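Local structure of GDSL-like protein (Roseburia intestinalis L1-82, 6HH9) at residues G40-G45 with F107-D112; G81-F86 with E115-T120; V140-Y145 with V167-T172. The protein probably hydrolyses acetyl esters on plant-polysaccharide chains as an acetylxylan esterase of the SGNH (GDSL-like) hydrolase family, and here holds mannose units in its binding cleft. One frame throughout, in Å; residues are numbered along the deposited sequence.

Contact 1 (G40-G45 with F107-D112). With BMA (beta-D-mannopyranose), chain E.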
loop_
_atom_site.group_PDB
_atom_site.type_symbol
_atom_site.label_atom_id
_atom_site.label_comp_id
_atom_site.label_asym_id
_atom_site.label_seq_id
_atom_site.Cartn_x
_atom_site.Cartn_y
_atom_site.Cartn_z
ATOM N N GLY A 40 -1.577 -4.305 0.718
ATOM C CA GLY A 40 -2.479 -4.577 -0.375
ATOM C C GLY A 40 -3.561 -5.576 0.011
ATOM O O GLY A 40 -4.070 -5.576 1.142
ATOM N N SER A 41 -3.902 -6.446 -0.948
ATOM C CA SER A 41 -5.097 -7.305 -0.907
ATOM C C SER A 41 -4.997 -8.304 0.251
ATOM O O SER A 41 -5.994 -8.599 0.939
ATOM C CB SER A 41 -5.305 -7.989 -2.246
ATOM O OG SER A 41 -4.118 -7.908 -3.051
ATOM N N ILE A 42 -3.783 -8.809 0.481
ATOM C CA ILE A 42 -3.569 -9.840 1.488
ATOM C C ILE A 42 -3.787 -9.239 2.885
ATOM O O ILE A 42 -4.385 -9.891 3.758
ATOM C CB ILE A 42 -2.183 -10.496 1.308
ATOM C CG1 ILE A 42 -2.087 -11.195 -0.051
ATOM C CG2 ILE A 42 -1.879 -11.458 2.456
ATOM C CD1 ILE A 42 -0.726 -11.737 -0.388
ATOM N N THR A 43 -3.314 -8.002 3.076
ATOM C CA THR A 43 -3.464 -7.262 4.313
ATOM C C THR A 43 -4.956 -7.002 4.584
ATOM O O THR A 43 -5.439 -7.258 5.694
ATOM C CB THR A 43 -2.619 -5.974 4.269
ATOM O OG1 THR A 43 -1.226 -6.304 4.170
ATOM C CG2 THR A 43 -2.844 -5.078 5.468
ATOM N N GLN A 44 -5.683 -6.488 3.582
ATOM C CA GLN A 44 -7.103 -6.173 3.728
ATOM C C GLN A 44 -7.845 -7.421 4.245
ATOM O O GLN A 44 -8.716 -7.291 5.134
ATOM C CB GLN A 44 -7.666 -5.627 2.414
ATOM C CG GLN A 44 -9.112 -5.131 2.490
ATOM C CD GLN A 44 -10.157 -6.226 2.436
ATOM O OE1 GLN A 44 -9.925 -7.319 1.907
ATOM N NE2 GLN A 44 -11.332 -5.935 2.980
ATOM N N GLY A 45 -7.486 -8.616 3.740
ATOM C CA GLY A 45 -8.029 -9.922 4.255
ATOM C C GLY A 45 -8.406 -10.962 3.188
ATOM O O GLY A 45 -8.779 -12.105 3.525
ATOM N N PHE A 107 3.680 -4.769 0.979
ATOM C CA PHE A 107 3.482 -4.359 -0.435
ATOM C C PHE A 107 4.405 -5.158 -1.373
ATOM O O PHE A 107 4.622 -4.770 -2.518
ATOM C CB PHE A 107 3.715 -2.849 -0.609
ATOM C CG PHE A 107 2.633 -1.962 -0.047
ATOM C CD1 PHE A 107 1.343 -2.015 -0.550
ATOM C CD2 PHE A 107 2.904 -1.058 0.967
ATOM C CE1 PHE A 107 0.347 -1.202 -0.034
ATOM C CE2 PHE A 107 1.907 -0.242 1.477
ATOM C CZ PHE A 107 0.629 -0.322 0.988
ATOM N N SER A 108 4.904 -6.305 -0.931
ATOM C CA SER A 108 5.952 -6.980 -1.683
ATOM C C SER A 108 5.399 -7.874 -2.807
ATOM O O SER A 108 6.200 -8.384 -3.582
ATOM C CB SER A 108 6.874 -7.728 -0.764
ATOM O OG SER A 108 7.536 -6.811 0.105
ATOM N N VAL A 109 4.066 -8.040 -2.925
ATOM C CA VAL A 109 3.468 -8.672 -4.129
ATOM C C VAL A 109 2.540 -7.694 -4.846
ATOM O O VAL A 109 1.744 -8.116 -5.667
ATOM C CB VAL A 109 2.721 -9.990 -3.840
ATOM C CG1 VAL A 109 3.687 -11.117 -3.492
ATOM C CG2 VAL A 109 1.626 -9.840 -2.787
ATOM N N ASN A 110 2.654 -6.398 -4.546
ATOM C CA ASN A 110 1.876 -5.369 -5.258
ATOM C C ASN A 110 2.835 -4.451 -6.016
ATOM O O ASN A 110 2.604 -4.130 -7.164
ATOM C CB ASN A 110 0.954 -4.592 -4.321
ATOM C CG ASN A 110 -0.316 -5.355 -4.018
ATOM O OD1 ASN A 110 -0.467 -5.915 -2.941
ATOM N ND2 ASN A 110 -1.227 -5.389 -4.973
ATOM N N ASP A 111 3.889 -4.012 -5.329
ATOM C CA ASP A 111 4.968 -3.260 -5.936
ATOM C C ASP A 111 5.659 -4.166 -6.957
ATOM O O ASP A 111 5.891 -5.331 -6.653
ATOM C CB ASP A 111 6.019 -2.844 -4.897
ATOM C CG ASP A 111 5.650 -1.699 -3.974
ATOM O OD1 ASP A 111 4.434 -1.398 -3.837
ATOM O OD2 ASP A 111 6.603 -1.112 -3.397
ATOM N N ASP A 112 6.035 -3.622 -8.120
ATOM C CA ASP A 112 6.981 -4.323 -8.994
ATOM C C ASP A 112 8.372 -4.239 -8.358
ATOM O O ASP A 112 8.634 -3.332 -7.574
ATOM C CB ASP A 112 6.955 -3.780 -10.426
ATOM C CG ASP A 112 5.611 -3.959 -11.106
ATOM O OD1 ASP A 112 4.886 -4.939 -10.778
ATOM O OD2 ASP A 112 5.284 -3.112 -11.948
HETATM C C1 BMA E . -6.519 -8.518 -6.410
HETATM C C2 BMA E . -5.168 -7.812 -6.147
HETATM C C3 BMA E . -4.393 -7.592 -7.440
HETATM C C4 BMA E . -4.357 -8.887 -8.266
HETATM C C5 BMA E . -5.750 -9.551 -8.378
HETATM C C6 BMA E . -5.719 -10.903 -9.089
HETATM O O2 BMA E . -4.317 -8.514 -5.215
HETATM O O3 BMA E . -3.082 -7.131 -7.083
HETATM O O4 BMA E . -3.855 -8.643 -9.595
HETATM O O5 BMA E . -6.370 -9.759 -7.107
HETATM O O6 BMA E . -5.442 -11.922 -8.136
HETATM O O HOH W 1 -1.220 -7.861 -0.663
#
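Gly40 lies against two side chains of the 107-112 loop at once: its N comes within 3.7 Å of Phe107 CE1, meeting the ring obliquely, and its CA sits 3.5 Å from Asn110 OD1. This is the tight end of the contact. With no side chain on Gly40, the carboxamide of Asn110 packs directly against the main chain. Where direct contact gives out, a water takes over. It accepts from Ile42 N and donates to Asn110 OD1 over 3.1 Å, bridging the first turn of the helix and the amide with no direct hydrogen bond between the segments. In the SGNH hydrolase fold a serine of the GDS-like motif starts a short helix after a central strand, and an asparagine arrives on a loop after a neighbouring strand; Ser41 and Asn110 fit those places. Ser41 probably forms a triad with His193 and Asp190, and Asn110 is consistent with the family's oxyanion-hole residue. The loose side is apolar: Ile42 and Val109 cross at about a right angle and touch only through CD1 and CG2, 3.9 Å apart. Beyond them, Val109 goes on to pack against Phe144 and Leu192, while Ile42 leans on Asn142. The other margin faces the sugar cleft, where Asn110 ND2 approaches O3 of the chain E mannose at 3.3 Å. CG of Asn110 lies anti to its carbonyl carbon (chi1 -80°), which brings the carboxamide between helix and sugar; chi2 (104°) then sets OD1 toward Gly40 and ND2 toward the ligand.

Contact 2 (G81-F86 with E115-T120). With BMA (beta-D-mannopyranose), chain E.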
loop_
_atom_site.group_PDB
_atom_site.type_symbol
_atom_site.label_atom_id
_atom_site.label_comp_id
_atom_site.label_asym_id
_atom_site.label_seq_id
_atom_site.Cartn_x
_atom_site.Cartn_y
_atom_site.Cartn_z
ATOM N N GLY A 81 -5.015 -4.333 -4.466
ATOM C CA GLY A 81 -4.540 -3.949 -5.777
ATOM C C GLY A 81 -3.858 -2.597 -5.781
ATOM O O GLY A 81 -3.905 -1.906 -6.797
ATOM N N THR A 82 -3.213 -2.242 -4.655
ATOM C CA THR A 82 -2.533 -0.956 -4.484
ATOM C C THR A 82 -1.113 -1.177 -3.956
ATOM O O THR A 82 -0.809 -2.195 -3.341
ATOM C CB THR A 82 -3.329 0.005 -3.595
ATOM O OG1 THR A 82 -3.369 -0.449 -2.236
ATOM C CG2 THR A 82 -4.730 0.206 -4.132
ATOM N N THR A 83 -0.267 -0.181 -4.235
ATOM C CA THR A 83 1.147 -0.226 -4.041
ATOM C C THR A 83 1.558 0.726 -2.912
ATOM O O THR A 83 0.728 1.458 -2.348
ATOM C CB THR A 83 1.876 0.227 -5.307
ATOM O OG1 THR A 83 1.507 1.599 -5.489
ATOM C CG2 THR A 83 1.559 -0.646 -6.505
ATOM N N SER A 84 2.864 0.696 -2.606
ATOM C CA SER A 84 3.479 1.565 -1.647
ATOM C C SER A 84 3.431 3.014 -2.142
ATOM O O SER A 84 3.603 3.909 -1.342
ATOM C CB SER A 84 4.886 1.123 -1.357
ATOM O OG SER A 84 5.708 1.282 -2.494
ATOM N N GLN A 85 3.216 3.224 -3.450
ATOM C CA GLN A 85 3.102 4.569 -4.015
ATOM C C GLN A 85 1.818 5.247 -3.521
ATOM O O GLN A 85 1.817 6.454 -3.201
ATOM C CB GLN A 85 3.113 4.549 -5.543
ATOM C CG GLN A 85 3.344 5.925 -6.147
ATOM C CD GLN A 85 3.702 5.859 -7.611
ATOM O OE1 GLN A 85 4.070 4.805 -8.124
ATOM N NE2 GLN A 85 3.590 6.991 -8.296
ATOM N N PHE A 86 0.721 4.485 -3.513
ATOM C CA PHE A 86 -0.507 4.956 -2.932
ATOM C C PHE A 86 -0.338 5.030 -1.411
ATOM O O PHE A 86 -0.771 5.991 -0.783
ATOM C CB PHE A 86 -1.675 4.055 -3.328
ATOM C CG PHE A 86 -3.046 4.513 -2.881
ATOM C CD1 PHE A 86 -3.336 5.853 -2.699
ATOM C CD2 PHE A 86 -4.077 3.590 -2.739
ATOM C CE1 PHE A 86 -4.609 6.248 -2.308
ATOM C CE2 PHE A 86 -5.344 3.986 -2.337
ATOM C CZ PHE A 86 -5.611 5.317 -2.131
ATOM N N GLU A 115 13.285 0.011 -9.473
ATOM C CA GLU A 115 13.892 1.134 -8.756
ATOM C C GLU A 115 12.806 2.164 -8.394
ATOM O O GLU A 115 12.905 2.800 -7.367
ATOM C CB GLU A 115 15.002 1.770 -9.601
ATOM C CG GLU A 115 16.244 0.901 -9.746
ATOM C CD GLU A 115 17.100 0.785 -8.492
ATOM O OE1 GLU A 115 17.250 1.813 -7.775
ATOM O OE2 GLU A 115 17.622 -0.336 -8.226
ATOM N N HIS A 116 11.780 2.315 -9.249
ATOM C CA HIS A 116 10.656 3.217 -8.987
ATOM C C HIS A 116 10.002 2.884 -7.637
ATOM O O HIS A 116 9.819 3.765 -6.788
ATOM C CB HIS A 116 9.654 3.187 -10.145
ATOM C CG HIS A 116 8.350 3.832 -9.841
ATOM N ND1 HIS A 116 8.144 5.176 -9.996
ATOM C CD2 HIS A 116 7.174 3.321 -9.414
ATOM C CE1 HIS A 116 6.896 5.472 -9.674
ATOM N NE2 HIS A 116 6.275 4.355 -9.321
ATOM N N PHE A 117 9.670 1.611 -7.434
ATOM C CA PHE A 117 9.009 1.194 -6.223
ATOM C C PHE A 117 10.000 1.121 -5.044
ATOM O O PHE A 117 9.584 1.316 -3.900
ATOM C CB PHE A 117 8.209 -0.087 -6.480
ATOM C CG PHE A 117 6.981 0.136 -7.336
ATOM C CD1 PHE A 117 5.852 0.749 -6.811
ATOM C CD2 PHE A 117 6.956 -0.256 -8.667
ATOM C CE1 PHE A 117 4.726 0.970 -7.590
ATOM C CE2 PHE A 117 5.825 -0.046 -9.444
ATOM C CZ PHE A 117 4.714 0.583 -8.910
ATOM N N MET A 118 11.304 0.907 -5.286
ATOM C CA MET A 118 12.275 1.071 -4.166
ATOM C C MET A 118 12.189 2.516 -3.641
ATOM O O MET A 118 12.239 2.735 -2.419
ATOM C CB MET A 118 13.737 0.750 -4.523
ATOM C CG MET A 118 14.611 0.557 -3.268
ATOM S SD MET A 118 16.240 -0.205 -3.439
ATOM C CE MET A 118 16.997 1.061 -4.446
ATOM N N GLU A 119 12.028 3.483 -4.555
ATOM C CA GLU A 119 11.959 4.912 -4.224
ATOM C C GLU A 119 10.631 5.277 -3.536
ATOM O O GLU A 119 10.619 6.143 -2.692
ATOM C CB GLU A 119 12.149 5.770 -5.478
ATOM C CG GLU A 119 12.364 7.234 -5.171
ATOM C CD GLU A 119 12.555 8.148 -6.365
ATOM O OE1 GLU A 119 12.947 7.659 -7.454
ATOM O OE2 GLU A 119 12.309 9.357 -6.196
ATOM N N THR A 120 9.515 4.643 -3.908
ATOM C CA THR A 120 8.214 4.949 -3.310
ATOM C C THR A 120 8.107 4.292 -1.928
ATOM O O THR A 120 7.537 4.874 -0.984
ATOM C CB THR A 120 7.060 4.530 -4.228
ATOM O OG1 THR A 120 7.059 3.108 -4.403
ATOM C CG2 THR A 120 7.121 5.201 -5.580
HETATM C C1 BMA E . -6.519 -8.518 -6.410
HETATM C C2 BMA E . -5.168 -7.812 -6.147
HETATM C C3 BMA E . -4.393 -7.592 -7.440
HETATM C C4 BMA E . -4.357 -8.887 -8.266
HETATM C C5 BMA E . -5.750 -9.551 -8.378
HETATM C C6 BMA E . -5.719 -10.903 -9.089
HETATM O O2 BMA E . -4.317 -8.514 -5.215
HETATM O O3 BMA E . -3.082 -7.131 -7.083
HETATM O O4 BMA E . -3.855 -8.643 -9.595
HETATM O O5 BMA E . -6.370 -9.759 -7.107
HETATM O O6 BMA E . -5.442 -11.922 -8.136
#
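Gln85 and His116 meet through a single polar contact, in which His116 NE2 donates to Gln85 OE1 over 2.5 Å, a notably short distance. The pair joins the N-terminal turns of 84-96 and 115-129, two of the helices that flank the central sheet of the SGNH hydrolase fold. The carbonyl oxygen lies nearly in the imidazole plane, at the ring edge, yet the donor stands 43° above the amide plane, and amide and ring are turned 60° against each other. Gln85 reaches across because CG is anti to the backbone N (chi1 -166°) and the chain stays extended beyond it. Both groups have a second partner on the strand 329-336 side of the molecule: Gln85 NE2 bonds to Thr334, and His116 ND1 to Glu337. That acidic neighbour would probably favour a proton on ND1 and could polarise the ring.

The hydroxyls form a second network. Ser84 OG and Thr120 OG1 lie 3.0 Å apart, and Thr120 OG1 also has Phe117 O within reach at 3.1 Å, so one proton has two possible acceptors. Ser84 OG has its stronger partner in Asp111, whose carboxylate ties this network to the neighbouring loop. Thr83 is the N-cap of helix 84-96, its OG1 accepting from Gln85 N at 3.1 Å.

Apolar contacts surround these bonds. Thr120 CG2 packs against Gln85 CG and also lies over one face of the His116 ring, toward its rim, while the Phe117 ring has His116 CD2 over the centre of one face. At the other end of the contact, the Thr83 and Phe117 side chains cross at about a right angle, Thr83 CG2 stopping 3.7 Å from Phe117 CE1.

Contact 3 (V140-Y145 with V167-T172). With BMA (beta-D-mannopyranose), chain B.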
loop_
_atom_site.group_PDB
_atom_site.type_symbol
_atom_site.label_atom_id
_atom_site.label_comp_id
_atom_site.label_asym_id
_atom_site.label_seq_id
_atom_site.Cartn_x
_atom_site.Cartn_y
_atom_site.Cartn_z
ATOM N N VAL A 140 6.774 -7.004 6.029
ATOM C CA VAL A 140 6.321 -8.331 5.682
ATOM C C VAL A 140 6.361 -8.500 4.163
ATOM O O VAL A 140 5.807 -7.698 3.417
ATOM C CB VAL A 140 4.928 -8.583 6.264
ATOM C CG1 VAL A 140 4.322 -9.878 5.750
ATOM C CG2 VAL A 140 4.994 -8.583 7.783
ATOM N N HIS A 141 7.043 -9.557 3.723
ATOM C CA HIS A 141 7.188 -9.872 2.315
ATOM C C HIS A 141 6.379 -11.121 1.974
ATOM O O HIS A 141 6.794 -12.231 2.252
ATOM C CB HIS A 141 8.658 -10.097 1.941
ATOM C CG HIS A 141 9.582 -9.036 2.422
ATOM N ND1 HIS A 141 9.524 -7.745 1.937
ATOM C CD2 HIS A 141 10.615 -9.083 3.301
ATOM C CE1 HIS A 141 10.466 -7.023 2.526
ATOM N NE2 HIS A 141 11.160 -7.824 3.365
ATOM N N ASN A 142 5.225 -10.934 1.328
ATOM C CA ASN A 142 4.509 -12.063 0.777
ATOM C C ASN A 142 5.254 -12.526 -0.492
ATOM O O ASN A 142 6.305 -11.978 -0.864
ATOM C CB ASN A 142 3.026 -11.737 0.607
ATOM C CG ASN A 142 2.223 -11.924 1.882
ATOM O OD1 ASN A 142 2.171 -13.023 2.450
ATOM N ND2 ASN A 142 1.569 -10.860 2.331
ATOM N N VAL A 143 4.728 -13.577 -1.129
ATOM C CA VAL A 143 5.326 -14.182 -2.298
ATOM C C VAL A 143 4.212 -14.692 -3.221
ATOM O O VAL A 143 3.145 -15.105 -2.748
ATOM C CB VAL A 143 6.292 -15.308 -1.882
ATOM C CG1 VAL A 143 5.592 -16.418 -1.112
ATOM C CG2 VAL A 143 7.040 -15.864 -3.077
ATOM N N PHE A 144 4.486 -14.641 -4.527
ATOM C CA PHE A 144 3.675 -15.278 -5.562
ATOM C C PHE A 144 3.977 -16.783 -5.573
ATOM O O PHE A 144 5.109 -17.176 -5.822
ATOM C CB PHE A 144 4.002 -14.685 -6.937
ATOM C CG PHE A 144 3.326 -13.379 -7.246
ATOM C CD1 PHE A 144 2.067 -13.352 -7.819
ATOM C CD2 PHE A 144 3.957 -12.177 -6.969
ATOM C CE1 PHE A 144 1.443 -12.148 -8.091
ATOM C CE2 PHE A 144 3.341 -10.970 -7.252
ATOM C CZ PHE A 144 2.087 -10.958 -7.812
ATOM N N TYR A 145 2.962 -17.616 -5.323
ATOM C CA TYR A 145 3.150 -19.070 -5.157
ATOM C C TYR A 145 3.189 -19.792 -6.521
ATOM O O TYR A 145 3.573 -20.979 -6.587
ATOM C CB TYR A 145 2.062 -19.596 -4.222
ATOM C CG TYR A 145 2.240 -19.127 -2.802
ATOM C CD1 TYR A 145 3.325 -19.555 -2.059
ATOM C CD2 TYR A 145 1.360 -18.236 -2.212
ATOM C CE1 TYR A 145 3.536 -19.125 -0.762
ATOM C CE2 TYR A 145 1.546 -17.804 -0.909
ATOM C CZ TYR A 145 2.642 -18.247 -0.185
ATOM O OH TYR A 145 2.880 -17.820 1.087
ATOM N N VAL A 167 10.113 -9.992 7.837
ATOM C CA VAL A 167 9.880 -11.395 7.663
ATOM C C VAL A 167 9.337 -11.617 6.246
ATOM O O VAL A 167 8.702 -10.728 5.661
ATOM C CB VAL A 167 8.964 -11.975 8.763
ATOM C CG1 VAL A 167 9.517 -11.691 10.158
ATOM C CG2 VAL A 167 7.528 -11.495 8.652
ATOM N N SER A 168 9.605 -12.822 5.715
ATOM C CA SER A 168 9.317 -13.210 4.340
ATOM C C SER A 168 8.669 -14.596 4.287
ATOM O O SER A 168 9.110 -15.540 4.941
ATOM C CB SER A 168 10.576 -13.175 3.531
ATOM O OG SER A 168 10.346 -13.688 2.235
ATOM N N MET A 169 7.622 -14.700 3.471
ATOM C CA MET A 169 7.006 -15.954 3.134
ATOM C C MET A 169 7.746 -16.590 1.954
ATOM O O MET A 169 7.550 -17.777 1.659
ATOM C CB MET A 169 5.532 -15.761 2.765
ATOM C CG MET A 169 4.737 -15.034 3.843
ATOM S SD MET A 169 4.953 -15.689 5.506
ATOM C CE MET A 169 5.388 -14.130 6.271
ATOM N N GLN A 170 8.566 -15.793 1.265
ATOM C CA GLN A 170 9.295 -16.262 0.105
ATOM C C GLN A 170 10.359 -17.283 0.534
ATOM O O GLN A 170 10.771 -18.117 -0.271
ATOM C CB GLN A 170 9.936 -15.093 -0.644
ATOM C CG GLN A 170 10.502 -15.465 -2.011
ATOM C CD GLN A 170 11.228 -14.313 -2.658
ATOM O OE1 GLN A 170 12.183 -13.773 -2.106
ATOM N NE2 GLN A 170 10.791 -13.938 -3.855
ATOM N N SER A 171 10.815 -17.213 1.790
ATOM C CA SER A 171 11.893 -18.078 2.260
ATOM C C SER A 171 11.399 -19.033 3.356
ATOM O O SER A 171 12.211 -19.676 4.054
ATOM C CB SER A 171 13.064 -17.259 2.718
ATOM O OG SER A 171 12.710 -16.457 3.830
ATOM N N THR A 172 10.071 -19.166 3.472
ATOM C CA THR A 172 9.470 -20.039 4.447
ATOM C C THR A 172 8.376 -20.893 3.803
ATOM O O THR A 172 8.469 -22.122 3.823
ATOM C CB THR A 172 8.904 -19.243 5.622
ATOM O OG1 THR A 172 8.072 -18.238 5.048
ATOM C CG2 THR A 172 9.985 -18.626 6.479
HETATM C C1 BMA B . -2.519 -9.149 -9.786
HETATM C C2 BMA B . -2.284 -9.355 -11.275
HETATM C C3 BMA B . -0.864 -9.801 -11.640
HETATM C C4 BMA B . 0.166 -8.883 -10.987
HETATM C C5 BMA B . -0.197 -8.594 -9.520
HETATM C C6 BMA B . 0.665 -7.430 -9.020
HETATM O O2 BMA B . -2.549 -8.111 -11.919
HETATM O O3 BMA B . -0.709 -9.741 -13.075
HETATM O O4 BMA B . 1.523 -9.397 -11.092
HETATM O O5 BMA B . -1.562 -8.233 -9.271
HETATM O O6 BMA B . -0.075 -6.223 -9.132
#
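Val140 and Val167 stand side by side and point the same way, their CG2 methyls 4.0 Å apart on one face of the sheet. On the opposite face His141 and Ser168 form the next pair, with Ser168 CB near the plane of the imidazole at its edge. The ring's polar end turns elsewhere, ND1 bonding to Ser108, and Ser168 OG is held by Gln152 while accepting from Gln170 N in an ST turn. The backbones beneath run parallel: His141 N donates to Val167 O over 2.8 Å, and Met169 N to His141 O over 2.9 Å. Strands 136-141 and 166-168 are neighbours in the parallel core of the central sheet of the SGNH hydrolase fold, joined through helix 152-162 as a beta-alpha-beta unit, and the contact follows them past their C-terminal ends into the loops.

There the side chains change their attitude. Asn142 and Met169 lie alongside each other, OD1 3.5 Å from CG, while Asn142 ND2 is taken up by Glu106. Bent at chi2 and chi3, Met169 brings its CE loosely toward Val140 CG1, 4.4 Å away. Val143 and Gln170 instead cross at about a right angle: Val143 CG2, anti to its own backbone N, meets Gln170 CG at 3.6 Å, whereas CG1 packs on Met169 CB. Gln170 is extended, carrying its NE2 to Gly148 O. Tyr145 meets Met169 at a slant, its OH 3.8 Å from Met169 CB, with Val143 O over one face of the tyrosine ring near the rim.

From the N terminus, the chain leaves strand 33-39 into 40-45 and passes through 81-86 before 107-112 returns to close contact 1. Contact 2 opens within that loop and closes beyond it at 115-120, so the two cross. Contact 3 follows in series, closing the short excursion from 140-145 to 167-172. Asp111 links contact 1 to contact 2, and Ser108 links it to contact 3; contacts 2 and 3 do not touch. The 107-112 loop thus stands between the paired helices and the parallel strands, with contact 1 lying at the chain E mannose and Gly81 of contact 2 coming near it.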